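Local coordinates for heme-binding protein A / AI-2 binding protein A (Helicobacter pylori SS1, PDB 6OFQ), which probably binds peptides in the periplasm and delivers them to an ABC transporter for uptake, at residues E25-R37 / V521-K533. Numbering follows the deposited sequence.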
loop_
_atom_site.group_PDB
_atom_site.type_symbol
_atom_site.label_atom_id
_atom_site.label_comp_id
_atom_site.label_asym_id
_atom_site.label_seq_id
_atom_site.Cartn_x
_atom_site.Cartn_y
_atom_site.Cartn_z
ATOM N N GLU A 25 13.471 -1.988 -29.956
ATOM C CA GLU A 25 13.764 -2.230 -28.538
ATOM C C GLU A 25 15.034 -1.458 -28.162
ATOM O O GLU A 25 15.143 -0.836 -27.102
ATOM C CB GLU A 25 14.075 -3.675 -28.169
ATOM C CG GLU A 25 12.950 -4.542 -27.644
ATOM C CD GLU A 25 12.231 -3.940 -26.461
ATOM O OE1 GLU A 25 12.858 -3.866 -25.408
ATOM O OE2 GLU A 25 11.024 -3.664 -26.620
ATOM N N GLN A 26 16.051 -1.593 -28.992
ATOM C CA GLN A 26 17.349 -0.947 -28.737
ATOM C C GLN A 26 17.266 0.560 -28.492
ATOM O O GLN A 26 17.929 1.102 -27.605
ATOM C CB GLN A 26 18.285 -1.216 -29.926
ATOM C CG GLN A 26 19.682 -0.615 -29.806
ATOM C CD GLN A 26 20.393 -0.956 -28.504
ATOM O OE1 GLN A 26 20.624 -2.131 -28.202
ATOM N NE2 GLN A 26 20.792 0.071 -27.748
ATOM N N LYS A 27 16.419 1.224 -29.267
ATOM C CA LYS A 27 16.216 2.653 -29.137
ATOM C C LYS A 27 15.598 3.049 -27.784
ATOM O O LYS A 27 15.636 4.225 -27.413
ATOM C CB LYS A 27 15.325 3.167 -30.267
ATOM C CG LYS A 27 15.893 2.982 -31.671
ATOM C CD LYS A 27 15.290 4.019 -32.621
ATOM C CE LYS A 27 15.057 3.513 -34.038
ATOM N NZ LYS A 27 14.637 4.662 -34.891
ATOM N N ARG A 28 14.979 2.092 -27.081
ATOM C CA ARG A 28 14.393 2.369 -25.776
ATOM C C ARG A 28 15.428 2.633 -24.710
ATOM O O ARG A 28 15.108 3.306 -23.724
ATOM C CB ARG A 28 13.458 1.248 -25.353
ATOM C CG ARG A 28 12.234 1.157 -26.246
ATOM C CD ARG A 28 11.330 0.050 -25.770
ATOM N NE ARG A 28 10.085 -0.016 -26.517
ATOM C CZ ARG A 28 9.027 -0.731 -26.159
ATOM N NH1 ARG A 28 9.043 -1.508 -25.099
ATOM N NH2 ARG A 28 7.959 -0.690 -26.942
ATOM N N PHE A 29 16.637 2.095 -24.808
ATOM C CA PHE A 29 17.580 2.169 -23.721
ATOM C C PHE A 29 18.250 3.516 -23.526
ATOM O O PHE A 29 18.470 4.241 -24.523
ATOM C CB PHE A 29 18.685 1.117 -23.904
ATOM C CG PHE A 29 18.218 -0.288 -23.640
ATOM C CD1 PHE A 29 17.675 -1.030 -24.664
ATOM C CD2 PHE A 29 18.287 -0.830 -22.379
ATOM C CE1 PHE A 29 17.187 -2.291 -24.407
ATOM C CE2 PHE A 29 17.822 -2.106 -22.103
ATOM C CZ PHE A 29 17.300 -2.825 -23.150
ATOM N N GLY A 30 18.411 3.865 -22.254
ATOM C CA GLY A 30 19.204 5.035 -21.896
ATOM C C GLY A 30 18.332 6.148 -21.316
ATOM O O GLY A 30 17.248 6.473 -21.864
ATOM N N GLY A 31 18.880 6.776 -20.295
ATOM C CA GLY A 31 18.364 8.058 -19.822
ATOM C C GLY A 31 18.092 8.121 -18.358
ATOM O O GLY A 31 18.239 7.121 -17.622
ATOM N N VAL A 32 17.762 9.334 -17.923
ATOM C CA VAL A 32 17.447 9.645 -16.546
ATOM C C VAL A 32 15.972 10.017 -16.442
ATOM O O VAL A 32 15.481 10.918 -17.120
ATOM C CB VAL A 32 18.324 10.766 -15.965
ATOM C CG1 VAL A 32 18.012 11.084 -14.513
ATOM C CG2 VAL A 32 19.792 10.595 -16.289
ATOM N N LEU A 33 15.282 9.347 -15.524
ATOM C CA LEU A 33 13.894 9.680 -15.220
ATOM C C LEU A 33 13.831 10.403 -13.894
ATOM O O LEU A 33 14.399 9.944 -12.904
ATOM C CB LEU A 33 13.055 8.403 -15.123
ATOM C CG LEU A 33 11.610 8.589 -14.645
ATOM C CD1 LEU A 33 10.764 9.250 -15.703
ATOM C CD2 LEU A 33 10.948 7.278 -14.245
ATOM N N VAL A 34 13.196 11.571 -13.900
ATOM C CA VAL A 34 12.945 12.353 -12.655
ATOM C C VAL A 34 11.473 12.198 -12.291
ATOM O O VAL A 34 10.606 12.710 -13.016
ATOM C CB VAL A 34 13.347 13.827 -12.772
ATOM C CG1 VAL A 34 13.210 14.474 -11.401
ATOM C CG2 VAL A 34 14.809 13.940 -13.170
ATOM N N PHE A 35 11.208 11.465 -11.219
ATOM C CA PHE A 35 9.855 11.170 -10.728
ATOM C C PHE A 35 9.682 12.069 -9.510
ATOM O O PHE A 35 10.598 12.160 -8.691
ATOM C CB PHE A 35 9.842 9.713 -10.304
ATOM C CG PHE A 35 8.593 9.196 -9.667
ATOM C CD1 PHE A 35 8.392 9.258 -8.307
ATOM C CD2 PHE A 35 7.629 8.536 -10.386
ATOM C CE1 PHE A 35 7.243 8.730 -7.727
ATOM C CE2 PHE A 35 6.487 7.983 -9.825
ATOM C CZ PHE A 35 6.299 8.100 -8.467
ATOM N N ALA A 36 8.510 12.653 -9.363
ATOM C CA ALA A 36 8.250 13.454 -8.175
ATOM C C ALA A 36 6.951 13.003 -7.520
ATOM O O ALA A 36 5.968 12.609 -8.134
ATOM C CB ALA A 36 8.156 14.941 -8.553
ATOM N N ARG A 37 6.947 13.184 -6.199
ATOM C CA ARG A 37 5.885 12.747 -5.331
ATOM C C ARG A 37 5.844 13.601 -4.091
ATOM O O ARG A 37 6.722 14.425 -3.826
ATOM C CB ARG A 37 6.022 11.260 -5.052
ATOM C CG ARG A 37 7.385 10.786 -4.577
ATOM C CD ARG A 37 7.707 11.151 -3.140
ATOM N NE ARG A 37 8.964 10.590 -2.626
ATOM C CZ ARG A 37 9.205 9.329 -2.284
ATOM N NH1 ARG A 37 8.232 8.469 -2.439
ATOM N NH2 ARG A 37 10.386 8.931 -1.917
ATOM N N VAL A 521 -0.855 -3.779 -9.985
ATOM C CA VAL A 521 -0.275 -3.481 -8.659
ATOM C C VAL A 521 1.236 -3.242 -8.812
ATOM O O VAL A 521 1.898 -3.592 -9.788
ATOM C CB VAL A 521 -0.616 -4.620 -7.660
ATOM C CG1 VAL A 521 -2.126 -4.718 -7.415
ATOM C CG2 VAL A 521 -0.034 -5.941 -8.132
ATOM N N SER A 522 1.817 -2.714 -7.762
ATOM C CA SER A 522 3.217 -2.295 -7.729
ATOM C C SER A 522 3.552 -1.448 -8.964
ATOM O O SER A 522 4.427 -1.767 -9.792
ATOM C CB SER A 522 4.178 -3.484 -7.556
ATOM O OG SER A 522 5.501 -2.983 -7.302
ATOM N N VAL A 523 2.812 -0.359 -9.111
ATOM C CA VAL A 523 2.902 0.427 -10.331
ATOM C C VAL A 523 4.148 1.284 -10.503
ATOM O O VAL A 523 4.430 1.766 -11.587
ATOM C CB VAL A 523 1.631 1.310 -10.548
ATOM C CG1 VAL A 523 0.372 0.467 -10.479
ATOM C CG2 VAL A 523 1.576 2.419 -9.506
ATOM N N ASN A 524 4.819 1.551 -9.381
ATOM C CA ASN A 524 6.003 2.419 -9.375
ATOM C C ASN A 524 7.315 1.713 -9.478
ATOM O O ASN A 524 8.349 2.225 -9.053
ATOM C CB ASN A 524 5.947 3.397 -8.205
ATOM C CG ASN A 524 4.751 4.331 -8.339
ATOM O OD1 ASN A 524 4.506 4.899 -9.397
ATOM N ND2 ASN A 524 3.944 4.424 -7.280
ATOM N N ARG A 525 7.289 0.521 -10.067
ATOM C CA ARG A 525 8.493 -0.118 -10.598
ATOM C C ARG A 525 8.789 0.537 -11.942
ATOM O O ARG A 525 7.870 0.746 -12.760
ATOM C CB ARG A 525 8.226 -1.601 -10.818
ATOM C CG ARG A 525 8.159 -2.335 -9.494
ATOM C CD ARG A 525 7.735 -3.778 -9.663
ATOM N NE ARG A 525 6.360 -3.868 -10.146
ATOM C CZ ARG A 525 5.858 -4.918 -10.727
ATOM N NH1 ARG A 525 6.597 -5.971 -10.997
ATOM N NH2 ARG A 525 4.567 -4.908 -11.031
ATOM N N PHE A 526 10.038 0.959 -12.159
ATOM C CA PHE A 526 10.410 1.732 -13.343
ATOM C C PHE A 526 11.124 0.916 -14.394
ATOM O O PHE A 526 11.569 1.480 -15.371
ATOM C CB PHE A 526 11.294 2.936 -12.926
ATOM C CG PHE A 526 10.612 3.838 -11.940
ATOM C CD1 PHE A 526 9.395 4.459 -12.228
ATOM C CD2 PHE A 526 11.160 4.043 -10.696
ATOM C CE1 PHE A 526 8.691 5.193 -11.281
ATOM C CE2 PHE A 526 10.497 4.845 -9.770
ATOM C CZ PHE A 526 9.282 5.433 -10.061
ATOM N N PHE A 527 11.315 -0.396 -14.233
ATOM C CA PHE A 527 12.049 -1.209 -15.188
ATOM C C PHE A 527 11.538 -1.194 -16.612
ATOM O O PHE A 527 12.338 -1.504 -17.503
ATOM C CB PHE A 527 12.356 -2.614 -14.639
ATOM C CG PHE A 527 11.196 -3.552 -14.329
ATOM C CD1 PHE A 527 9.862 -3.192 -14.108
ATOM C CD2 PHE A 527 11.526 -4.875 -14.146
ATOM C CE1 PHE A 527 8.879 -4.133 -13.748
ATOM C CE2 PHE A 527 10.584 -5.812 -13.761
ATOM C CZ PHE A 527 9.260 -5.453 -13.575
ATOM N N LYS A 528 10.248 -0.926 -16.845
ATOM C CA LYS A 528 9.664 -0.921 -18.210
ATOM C C LYS A 528 9.548 0.480 -18.757
ATOM O O LYS A 528 9.114 0.681 -19.875
ATOM C CB LYS A 528 8.304 -1.627 -18.275
ATOM C CG LYS A 528 8.252 -2.965 -17.570
ATOM C CD LYS A 528 9.326 -3.925 -18.081
ATOM C CE LYS A 528 9.252 -5.264 -17.352
ATOM N NZ LYS A 528 10.313 -6.200 -17.759
ATOM N N VAL A 529 9.924 1.501 -17.962
ATOM C CA VAL A 529 9.750 2.902 -18.415
ATOM C C VAL A 529 10.925 3.291 -19.305
ATOM O O VAL A 529 12.064 2.920 -19.027
ATOM C CB VAL A 529 9.666 3.853 -17.195
ATOM C CG1 VAL A 529 9.518 5.308 -17.642
ATOM C CG2 VAL A 529 8.418 3.461 -16.425
ATOM N N TYR A 530 10.659 4.040 -20.376
ATOM C CA TYR A 530 11.773 4.479 -21.218
ATOM C C TYR A 530 11.411 5.840 -21.750
ATOM O O TYR A 530 10.273 6.344 -21.648
ATOM C CB TYR A 530 12.041 3.502 -22.387
ATOM C CG TYR A 530 10.921 3.311 -23.375
ATOM C CD1 TYR A 530 9.858 2.427 -23.134
ATOM C CD2 TYR A 530 10.831 4.070 -24.522
ATOM C CE1 TYR A 530 8.820 2.269 -24.023
ATOM C CE2 TYR A 530 9.807 3.890 -25.418
ATOM C CZ TYR A 530 8.800 2.961 -25.211
ATOM O OH TYR A 530 7.781 2.765 -26.141
ATOM N N LEU A 531 12.456 6.483 -22.285
ATOM C CA LEU A 531 12.292 7.796 -22.896
ATOM C C LEU A 531 12.361 7.695 -24.409
ATOM O O LEU A 531 13.275 7.078 -24.949
ATOM C CB LEU A 531 13.409 8.700 -22.376
ATOM C CG LEU A 531 13.566 8.786 -20.854
ATOM C CD1 LEU A 531 14.682 9.791 -20.478
ATOM C CD2 LEU A 531 12.238 9.105 -20.177
ATOM N N GLU A 532 11.347 8.266 -25.053
ATOM C CA GLU A 532 11.170 8.059 -26.475
ATOM C C GLU A 532 12.257 8.838 -27.178
ATOM O O GLU A 532 12.536 9.974 -26.818
ATOM C CB GLU A 532 9.825 8.550 -26.939
ATOM C CG GLU A 532 9.781 8.128 -28.400
ATOM C CD GLU A 532 8.373 8.124 -28.906
ATOM O OE1 GLU A 532 7.856 9.265 -29.008
ATOM O OE2 GLU A 532 7.885 6.992 -29.125
ATOM N N LYS A 533 12.909 8.186 -28.147
ATOM C CA LYS A 533 13.931 8.922 -28.912
ATOM C C LYS A 533 13.775 8.668 -30.409
ATOM O O LYS A 533 13.947 9.686 -31.079
ATOM C CB LYS A 533 15.360 8.497 -28.566
ATOM C CG LYS A 533 15.703 8.453 -27.096
ATOM C CD LYS A 533 16.669 7.304 -26.910
ATOM C CE LYS A 533 17.048 7.081 -25.462
ATOM N NZ LYS A 533 15.969 6.777 -24.498
ATOM O OXT LYS A 533 13.520 7.523 -30.842
HETATM O O HOH W 1 13.199 5.407 -27.751
HETATM O O HOH W 2 14.932 5.159 -21.760
#
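R28 lies flat along one face of the Y530 ring. Its CG sits 3.7 Å from the centroid of that ring, a CH-pi contact, and the extended chain carries NE out to 3.5 Å from Y530 CZ, with guanidinium and ring planes only 11° apart. Y530 CG sits between its own backbone N and carbonyl carbon (chi1 61°), which turns the ring face toward R28. E25 OE2 stands over the opposite guanidinium face, pairing by charge alone, while R28 NH1 hydrogen-bonds to the hydroxyl of Y239. The chain's two ends meet here: in this type II (cluster C) periplasmic binding protein, strand 32-37 belongs to a mixed sheet beside strand 242-247, and the C-terminal tail packs across one face of that sheet. K533, bent at chi2 and chi4, curls back so that NZ donates to G30 O at 2.9 Å and, within the tail, to L531 O; two carbonyls thus hold the ammonium. Between the backbones, one water links K27 O to K533 N, with a longer bond to L531 O; a second links R28 O and G30 O to L531 N. L531 CD1 reaches V32 O at 3.6 Å, alongside G31. Deeper in, L33 and F35 both point at the tail and meet F526. L33 CD2 touches F526 CD1 at 3.8 Å and, more loosely, V529 CG1. F526 CZ comes over a face of F35, 3.5 Å from F35 CD2, the two rings inclined at 58°. N524 OD1, hydrogen-bonded to Y516, approaches F35 CE2 obliquely, and V56 of helix 52-61 packs against both F35 and N524.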